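Local coordinates for protein N(G),N(G)-dimethylarginine dimethylaminohydrolase (PDB 1H70) that hydrolyses asymmetric dimethylarginine and monomethylarginine, inhibitors of nitric oxide synthase, to citrulline and dimethylamine or methylamine, at residues 78-83 with 111-116; 205-210 with 246-251; 213-218 with 231-236. The protein carries 1 engineered substitution. One frame throughout, in Å; residues are numbered along the deposited sequence.

Interaction 1. Residues 78-83 with 111-116; sequences ITRPGA and PGTVEA
R80 and V114 meet backbone to backbone, a single antiparallel hydrogen-bonded bridge between the loop that leads into helix 89-100 and the loop that precedes strand 119-122. V114 N gives a bond of 2.8 Å to R80 O, and R80 N returns one of 3.2 Å to V114 O. R80 O also receives the CA-H of T113.

The tight side holds T79, P81, A83, V114 and E115, all buried. T79 and V114 cross at about a right angle: T79 CB sits on V114 O, and T79 CG2 lies 3.9 Å from V114 CG1, while T79 OG1 bonds to the backbone of D67. E115 reaches across to residues 81-83, its chain extended beyond CG and running along P81, with E115 CG 3.5 Å from P81 CA. One carboxylate oxygen ends at two amides. A83 N meets E115 OE2 at 3.0 Å in a nearly straight bond (169°), close to the C-O axis, and G82 N adds a weak, bent one.

The more open side holds exposed P111 and partly exposed T113, G82 and R80, whose arm nevertheless packs closely. With CG anti to the backbone N (chi1 -169°) and the chain extended as far as NE, the arm passes over G112 O, and R80 NH1 then bonds to G112 O at 2.6 Å, the oxygen lying near the guanidinium plane. T113 CG2 touches G82 CA at 3.9 Å.

The other oxygen of E115, OE1, forms a salt bridge with R133 and a hydrogen bond with H163, both lining the citrulline pocket. Amides hold one end of the carboxylate and active-site groups the other, consistent with a second-shell acid whose rotation is held by the 82-83 amides and which would help position R133 and H163.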
loop_
_atom_site.group_PDB
_atom_site.type_symbol
_atom_site.label_atom_id
_atom_site.label_comp_id
_atom_site.label_asym_id
_atom_site.label_seq_id
_atom_site.Cartn_x
_atom_site.Cartn_y
_atom_site.Cartn_z
ATOM N N ILE A 78 -12.787 -6.105 3.314
ATOM C CA ILE A 78 -11.833 -7.189 3.225
ATOM C C ILE A 78 -11.779 -7.550 1.755
ATOM O O ILE A 78 -12.821 -7.703 1.120
ATOM C CB ILE A 78 -12.317 -8.397 4.036
ATOM C CG1 ILE A 78 -12.528 -8.016 5.492
ATOM C CG2 ILE A 78 -11.338 -9.570 3.954
ATOM C CD1 ILE A 78 -11.309 -7.519 6.201
ATOM N N THR A 79 -10.574 -7.665 1.217
ATOM C CA THR A 79 -10.439 -7.925 -0.205
ATOM C C THR A 79 -10.457 -9.422 -0.511
ATOM O O THR A 79 -10.964 -10.236 0.276
ATOM C CB THR A 79 -9.163 -7.249 -0.737
ATOM O OG1 THR A 79 -8.007 -7.840 -0.124
ATOM C CG2 THR A 79 -9.139 -5.739 -0.389
ATOM N N ARG A 80 -9.956 -9.791 -1.688
ATOM C CA ARG A 80 -9.900 -11.178 -2.122
ATOM C C ARG A 80 -8.693 -11.307 -3.055
ATOM O O ARG A 80 -8.796 -11.183 -4.277
ATOM C CB ARG A 80 -11.201 -11.554 -2.840
ATOM C CG ARG A 80 -11.337 -13.057 -3.102
ATOM C CD ARG A 80 -12.811 -13.491 -3.276
ATOM N NE ARG A 80 -12.892 -14.915 -3.579
ATOM C CZ ARG A 80 -12.729 -15.446 -4.789
ATOM N NH1 ARG A 80 -12.507 -14.667 -5.845
ATOM N NH2 ARG A 80 -12.822 -16.768 -4.952
ATOM N N PRO A 81 -7.523 -11.493 -2.460
ATOM C CA PRO A 81 -6.274 -11.535 -3.222
ATOM C C PRO A 81 -6.287 -12.446 -4.429
ATOM O O PRO A 81 -6.821 -13.560 -4.407
ATOM C CB PRO A 81 -5.227 -11.940 -2.198
ATOM C CG PRO A 81 -5.772 -11.387 -0.891
ATOM C CD PRO A 81 -7.289 -11.594 -1.008
ATOM N N GLY A 82 -5.706 -11.935 -5.509
ATOM C CA GLY A 82 -5.599 -12.694 -6.743
ATOM C C GLY A 82 -4.522 -13.760 -6.591
ATOM O O GLY A 82 -4.619 -14.817 -7.197
ATOM N N ALA A 83 -3.477 -13.484 -5.814
ATOM C CA ALA A 83 -2.407 -14.456 -5.633
ATOM C C ALA A 83 -2.887 -15.614 -4.772
ATOM O O ALA A 83 -3.236 -15.391 -3.618
ATOM C CB ALA A 83 -1.214 -13.793 -4.991
ATOM N N PRO A 111 -16.974 -13.853 -8.248
ATOM C CA PRO A 111 -15.680 -14.143 -8.872
ATOM C C PRO A 111 -14.708 -12.957 -8.946
ATOM O O PRO A 111 -13.840 -12.883 -9.832
ATOM C CB PRO A 111 -16.111 -14.565 -10.278
ATOM C CG PRO A 111 -17.309 -13.658 -10.563
ATOM C CD PRO A 111 -17.982 -13.419 -9.233
ATOM N N GLY A 112 -14.808 -12.058 -7.987
ATOM C CA GLY A 112 -13.937 -10.886 -7.949
ATOM C C GLY A 112 -12.632 -11.193 -7.230
ATOM O O GLY A 112 -12.565 -12.077 -6.383
ATOM N N THR A 113 -11.601 -10.436 -7.565
ATOM C CA THR A 113 -10.284 -10.613 -7.010
ATOM C C THR A 113 -9.797 -9.163 -6.775
ATOM O O THR A 113 -9.918 -8.320 -7.663
ATOM C CB THR A 113 -9.602 -11.445 -8.130
ATOM O OG1 THR A 113 -9.385 -12.834 -7.750
ATOM C CG2 THR A 113 -8.442 -10.832 -8.678
ATOM N N VAL A 114 -9.368 -8.801 -5.561
ATOM C CA VAL A 114 -8.862 -7.430 -5.323
ATOM C C VAL A 114 -7.687 -7.495 -4.357
ATOM O O VAL A 114 -7.759 -8.241 -3.402
ATOM C CB VAL A 114 -9.876 -6.473 -4.640
ATOM C CG1 VAL A 114 -9.230 -5.140 -4.234
ATOM C CG2 VAL A 114 -11.062 -6.135 -5.556
ATOM N N GLU A 115 -6.637 -6.718 -4.610
ATOM C CA GLU A 115 -5.531 -6.562 -3.657
ATOM C C GLU A 115 -5.432 -5.051 -3.499
ATOM O O GLU A 115 -5.258 -4.351 -4.493
ATOM C CB GLU A 115 -4.200 -7.193 -4.102
ATOM C CG GLU A 115 -4.268 -8.713 -4.002
ATOM C CD GLU A 115 -3.069 -9.457 -4.561
ATOM O OE1 GLU A 115 -2.000 -8.837 -4.754
ATOM O OE2 GLU A 115 -3.210 -10.680 -4.774
ATOM N N ALA A 116 -5.542 -4.571 -2.251
ATOM C CA ALA A 116 -5.600 -3.131 -1.985
ATOM C C ALA A 116 -4.398 -2.286 -2.364
ATOM O O ALA A 116 -4.488 -1.057 -2.366
ATOM C CB ALA A 116 -6.034 -2.839 -0.524
#

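Interaction 2. Residues 205-210 with 246-251. Engineered in segment 246-251: S250 (natural residue Cys). With CIR (citrulline), chain B.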
loop_
_atom_site.group_PDB
_atom_site.type_symbol
_atom_site.label_atom_id
_atom_site.label_comp_id
_atom_site.label_asym_id
_atom_site.label_seq_id
_atom_site.Cartn_x
_atom_site.Cartn_y
_atom_site.Cartn_z
ATOM N N ASN A 205 6.833 4.663 -4.614
ATOM C CA ASN A 205 5.986 4.130 -3.537
ATOM C C ASN A 205 6.459 4.768 -2.223
ATOM O O ASN A 205 7.566 4.467 -1.755
ATOM C CB ASN A 205 6.094 2.604 -3.517
ATOM C CG ASN A 205 5.136 1.935 -2.539
ATOM O OD1 ASN A 205 4.323 1.086 -2.925
ATOM N ND2 ASN A 205 5.251 2.258 -1.286
ATOM N N CYS A 206 5.674 5.721 -1.697
ATOM C CA CYS A 206 5.945 6.434 -0.451
ATOM C C CYS A 206 4.618 6.594 0.281
ATOM O O CYS A 206 3.573 6.417 -0.321
ATOM C CB CYS A 206 6.516 7.843 -0.675
ATOM S SG CYS A 206 8.138 7.882 -1.461
ATOM N N ILE A 207 4.666 6.898 1.583
ATOM C CA ILE A 207 3.416 7.148 2.314
ATOM C C ILE A 207 3.360 8.453 3.081
ATOM O O ILE A 207 4.248 8.800 3.842
ATOM C CB ILE A 207 3.070 6.012 3.314
ATOM C CG1 ILE A 207 4.247 5.724 4.248
ATOM C CG2 ILE A 207 2.609 4.766 2.562
ATOM C CD1 ILE A 207 3.932 4.618 5.294
ATOM N N TRP A 208 2.267 9.183 2.871
ATOM C CA TRP A 208 1.995 10.380 3.629
ATOM C C TRP A 208 1.318 9.878 4.901
ATOM O O TRP A 208 0.415 9.032 4.830
ATOM C CB TRP A 208 1.025 11.295 2.880
ATOM C CG TRP A 208 0.569 12.502 3.656
ATOM C CD1 TRP A 208 1.169 13.739 3.633
ATOM C CD2 TRP A 208 -0.531 12.594 4.546
ATOM N NE1 TRP A 208 0.492 14.595 4.468
ATOM C CE2 TRP A 208 -0.575 13.923 5.027
ATOM C CE3 TRP A 208 -1.512 11.692 4.982
ATOM C CZ2 TRP A 208 -1.537 14.360 5.943
ATOM C CZ3 TRP A 208 -2.486 12.132 5.879
ATOM C CH2 TRP A 208 -2.502 13.456 6.344
ATOM N N VAL A 209 1.761 10.370 6.054
ATOM C CA VAL A 209 1.110 10.068 7.331
ATOM C C VAL A 209 1.179 11.351 8.174
ATOM O O VAL A 209 2.228 11.693 8.736
ATOM C CB VAL A 209 1.823 8.941 8.161
ATOM C CG1 VAL A 209 0.980 8.601 9.400
ATOM C CG2 VAL A 209 2.071 7.653 7.358
ATOM N N ASN A 210 0.091 12.097 8.246
ATOM C CA ASN A 210 0.050 13.270 9.106
ATOM C C ASN A 210 1.162 14.318 8.892
ATOM O O ASN A 210 1.771 14.850 9.835
ATOM C CB ASN A 210 0.002 12.797 10.569
ATOM C CG ASN A 210 -1.291 12.032 10.879
ATOM O OD1 ASN A 210 -2.227 12.031 10.075
ATOM N ND2 ASN A 210 -1.356 11.388 12.052
ATOM N N GLY A 246 7.805 -5.151 -2.716
ATOM C CA GLY A 246 7.007 -4.410 -1.749
ATOM C C GLY A 246 7.784 -3.207 -1.215
ATOM O O GLY A 246 9.020 -3.187 -1.273
ATOM N N GLY A 247 7.062 -2.249 -0.649
ATOM C CA GLY A 247 7.652 -1.049 -0.080
ATOM C C GLY A 247 6.894 -0.558 1.148
ATOM O O GLY A 247 6.176 -1.309 1.811
ATOM N N VAL A 248 7.044 0.739 1.426
ATOM C CA VAL A 248 6.408 1.346 2.565
ATOM C C VAL A 248 4.880 1.385 2.498
ATOM O O VAL A 248 4.279 1.291 3.540
ATOM C CB VAL A 248 6.997 2.745 2.906
ATOM C CG1 VAL A 248 8.478 2.633 3.264
ATOM C CG2 VAL A 248 6.830 3.738 1.776
ATOM N N SER A 249 4.239 1.515 1.332
ATOM C CA SER A 249 2.769 1.548 1.352
ATOM C C SER A 249 2.263 0.151 1.676
ATOM O O SER A 249 1.284 -0.045 2.369
ATOM C CB SER A 249 2.157 2.000 0.014
ATOM O OG SER A 249 2.136 0.917 -0.894
ATOM N N SER A 250 2.989 -0.832 1.184
ATOM C CA SER A 250 2.652 -2.253 1.309
ATOM C C SER A 250 2.574 -2.783 2.717
ATOM O O SER A 250 1.828 -3.734 2.979
ATOM C CB SER A 250 3.771 -3.053 0.620
ATOM O OG SER A 250 4.184 -2.345 -0.548
ATOM N N MET A 251 3.393 -2.219 3.590
ATOM C CA MET A 251 3.578 -2.718 4.934
ATOM C C MET A 251 2.637 -2.196 6.009
ATOM O O MET A 251 2.808 -2.533 7.199
ATOM C CB MET A 251 5.061 -2.551 5.293
ATOM C CG MET A 251 5.868 -3.586 4.485
ATOM S SD MET A 251 7.600 -3.700 5.010
ATOM C CE MET A 251 8.076 -2.031 4.535
HETATM C C CIR B . 3.407 -10.214 -3.622
HETATM O O CIR B . 2.152 -10.247 -3.442
HETATM O OXT CIR B . 3.907 -10.614 -4.752
HETATM C CA CIR B . 4.307 -9.647 -2.557
HETATM N N CIR B . 5.632 -10.293 -2.626
HETATM C C3 CIR B . 4.432 -8.114 -2.738
HETATM C C4 CIR B . 3.081 -7.446 -2.426
HETATM C C5 CIR B . 3.201 -5.948 -2.642
HETATM N N6 CIR B . 1.949 -5.263 -2.288
HETATM C C7 CIR B . 1.797 -3.951 -2.216
HETATM O O7 CIR B . 2.720 -3.151 -2.436
HETATM N N8 CIR B . 0.587 -3.470 -1.870
#
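This is buried packing near the centre of the chain, where the edge strand 207-209 of a three-stranded mixed sheet, with the residues leading into it, lies against the nucleophile loop of the alpha/beta propeller of the guanidine-modifying enzymes. That loop, 246-251, opens with G246 and G247 and turns at 248-250 through helical backbone angles; it holds S250, an engineered serine in place of the natural cysteine nucleophile, which lines the citrulline pocket.

I207 carries much of the apolar contact. Its CG2 presses on the loop backbone, I207 CG2 to S249 CA measuring only 3.4 Å, tighter than usual for two carbons. The CG1 branch takes the crowded position between backbone N and carbonyl carbon (chi1 53°), which sends CD1 toward V248 O, 3.8 Å from it. I207 and V248 cross obliquely, I207 CG1 to V248 CG2 being 4.1 Å. V248 CG2 also rests on the strand approach, 3.6 Å from C206 CA, and reaches strand 212-216 through I214, so this one methyl bridges two strands.

N205 turns its amide toward S249, covering the CB and OG of that serine. The hydroxyl of S249 is hydrogen-bonded to E66, a carboxylate that also bonds to citrulline, which makes S249 a second-shell residue of the pocket.

The ligand is gripped at its ureido end and elsewhere by D61, E66, D67, R86, R133 and I244. Two bonds meet on S250 OG: G247 N donates to it almost straight (173°) at 2.9 Å, and S250 OG donates to the ureido oxygen O7 of citrulline at 2.5 Å.

Interaction 3. Residues 213-218 with 231-236; sequences VIMPAG and YRVIEV
Strands 213-216 and 232-236 run parallel, their axes 4.7 Å apart at the closest and their directions 31° apart, in a register of V213 with V233, I214 with I234, M215 with E235 and P216 with V236. Five backbone bonds join them: R232 O, I234 O and V236 O accept from V213, M215 and A217, while V213 O and M215 O accept from I234 and V236. The I234 N to V213 O bond is nearly straight (175°); the last, from A217 N, comes from above the carbonyl plane of V236 as the first strand ends.

On one face I214 and I234 lie side by side, I214 CG1 to I234 CD1 4.1 Å, and I214 CG2 reaches V236 CG2; helix 29-43 covers them through A42. The other face carries V213, M215, V233 and E235. M215 CG lies between the backbone N and the carbonyl carbon (chi1 70°) and the chain runs on extended, which carries M215 SD to V233 CG1 at 3.5 Å. V213 CG2 sits over a face of the Y231 ring, a CH-pi contact 4.2 Å from the ring centroid, and the Y231 hydroxyl bonds to N175. Helix 220-227 packs on this face through I226, beside V233 and Y231.

At the exposed end two waters link the segments: E235 OE1 takes bonds from both, one also donating to P216 O, the other receiving G218 N at 2.7 Å. With helix 220-227 between the two strands in sequence, this is a classic beta-alpha-beta crossover, sandwiched between helices.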
loop_
_atom_site.group_PDB
_atom_site.type_symbol
_atom_site.label_atom_id
_atom_site.label_comp_id
_atom_site.label_asym_id
_atom_site.label_seq_id
_atom_site.Cartn_x
_atom_site.Cartn_y
_atom_site.Cartn_z
ATOM N N VAL A 213 6.356 12.151 5.550
ATOM C CA VAL A 213 6.295 11.282 4.375
ATOM C C VAL A 213 7.393 10.254 4.595
ATOM O O VAL A 213 8.579 10.603 4.737
ATOM C CB VAL A 213 6.428 11.970 3.012
ATOM C CG1 VAL A 213 6.666 10.907 1.937
ATOM C CG2 VAL A 213 5.167 12.733 2.632
ATOM N N ILE A 214 6.999 8.988 4.677
ATOM C CA ILE A 214 7.958 7.906 4.903
ATOM C C ILE A 214 8.340 7.329 3.546
ATOM O O ILE A 214 7.450 6.992 2.746
ATOM C CB ILE A 214 7.387 6.837 5.847
ATOM C CG1 ILE A 214 7.204 7.440 7.258
ATOM C CG2 ILE A 214 8.331 5.639 5.923
ATOM C CD1 ILE A 214 6.440 6.555 8.236
ATOM N N MET A 215 9.631 7.248 3.247
ATOM C CA MET A 215 10.049 6.787 1.925
ATOM C C MET A 215 11.257 5.870 2.078
ATOM O O MET A 215 11.927 5.906 3.128
ATOM C CB MET A 215 10.446 8.001 1.051
ATOM C CG MET A 215 11.747 8.620 1.539
ATOM S SD MET A 215 12.352 10.005 0.503
ATOM C CE MET A 215 12.579 9.152 -1.012
ATOM N N PRO A 216 11.538 5.064 1.056
ATOM C CA PRO A 216 12.718 4.183 1.071
ATOM C C PRO A 216 14.004 5.015 1.080
ATOM O O PRO A 216 14.095 6.094 0.444
ATOM C CB PRO A 216 12.609 3.408 -0.243
ATOM C CG PRO A 216 11.730 4.232 -1.126
ATOM C CD PRO A 216 10.772 4.936 -0.197
ATOM N N ALA A 217 14.996 4.527 1.815
ATOM C CA ALA A 217 16.285 5.219 1.888
ATOM C C ALA A 217 17.094 4.896 0.625
ATOM O O ALA A 217 16.951 3.800 0.085
ATOM C CB ALA A 217 17.044 4.776 3.109
ATOM N N GLY A 218 17.910 5.848 0.166
ATOM C CA GLY A 218 18.726 5.640 -1.022
ATOM C C GLY A 218 18.211 6.234 -2.325
ATOM O O GLY A 218 18.680 5.864 -3.409
ATOM N N TYR A 231 6.949 18.690 3.446
ATOM C CA TYR A 231 6.751 17.518 4.283
ATOM C C TYR A 231 7.981 17.159 5.116
ATOM O O TYR A 231 9.103 17.385 4.697
ATOM C CB TYR A 231 6.419 16.306 3.413
ATOM C CG TYR A 231 5.202 16.478 2.535
ATOM C CD1 TYR A 231 3.937 16.435 3.071
ATOM C CD2 TYR A 231 5.335 16.676 1.168
ATOM C CE1 TYR A 231 2.802 16.587 2.270
ATOM C CE2 TYR A 231 4.232 16.832 0.356
ATOM C CZ TYR A 231 2.968 16.781 0.910
ATOM O OH TYR A 231 1.886 16.934 0.078
ATOM N N ARG A 232 7.750 16.564 6.284
ATOM C CA ARG A 232 8.852 16.068 7.098
ATOM C C ARG A 232 9.190 14.693 6.538
ATOM O O ARG A 232 8.415 13.756 6.715
ATOM C CB ARG A 232 8.459 15.924 8.562
ATOM C CG ARG A 232 8.205 17.249 9.242
ATOM C CD ARG A 232 7.795 17.117 10.705
ATOM N NE ARG A 232 8.814 16.453 11.508
ATOM C CZ ARG A 232 8.652 16.166 12.789
ATOM N NH1 ARG A 232 7.529 16.486 13.417
ATOM N NH2 ARG A 232 9.626 15.563 13.465
ATOM N N VAL A 233 10.331 14.581 5.858
ATOM C CA VAL A 233 10.665 13.301 5.244
ATOM C C VAL A 233 11.467 12.373 6.148
ATOM O O VAL A 233 12.468 12.765 6.762
ATOM C CB VAL A 233 11.332 13.506 3.872
ATOM C CG1 VAL A 233 11.608 12.170 3.164
ATOM C CG2 VAL A 233 10.475 14.415 3.009
ATOM N N ILE A 234 10.995 11.133 6.239
ATOM C CA ILE A 234 11.661 10.106 7.032
ATOM C C ILE A 234 12.134 9.007 6.086
ATOM O O ILE A 234 11.322 8.463 5.352
ATOM C CB ILE A 234 10.715 9.501 8.078
ATOM C CG1 ILE A 234 10.116 10.599 8.961
ATOM C CG2 ILE A 234 11.462 8.449 8.904
ATOM C CD1 ILE A 234 8.983 10.096 9.861
ATOM N N GLU A 235 13.428 8.685 6.092
ATOM C CA GLU A 235 13.936 7.649 5.197
ATOM C C GLU A 235 14.140 6.352 5.959
ATOM O O GLU A 235 14.752 6.353 7.041
ATOM C CB GLU A 235 15.286 8.057 4.567
ATOM C CG GLU A 235 15.179 9.211 3.590
ATOM C CD GLU A 235 16.556 9.716 3.149
ATOM O OE1 GLU A 235 17.037 9.377 2.054
ATOM O OE2 GLU A 235 17.154 10.469 3.924
ATOM N N VAL A 236 13.606 5.265 5.409
ATOM C CA VAL A 236 13.735 3.940 6.020
ATOM C C VAL A 236 14.245 2.960 4.970
ATOM O O VAL A 236 13.656 2.839 3.899
ATOM C CB VAL A 236 12.374 3.406 6.561
ATOM C CG1 VAL A 236 12.522 1.967 7.060
ATOM C CG2 VAL A 236 11.863 4.266 7.684
HETATM O O HOH W 1 15.792 8.273 -0.104
HETATM O O HOH W 2 18.844 7.709 1.922
#

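How the interactions relate
Read from the N terminus, interaction 1 comes first: it closes a loop of 27 residues containing helix 89-100 and strand 105-107, and is complete before the others begin. Interaction 2 then opens at strand 207-209 and closes only at the nucleophile loop 246-251. Interaction 3 is nested inside it, pairing the strands that precede and follow helix 220-227 in the chain. These two touch, because strands 207-209 and 212-216 are antiparallel neighbours in one sheet, with I207 O probably bonded to I214 N. Interactions 1 and 3 lie on opposite sides of the chain's centre, whereas interactions 1 and 2 approach citrulline from separate parts of the fold, their nearest atoms about 7 Å apart.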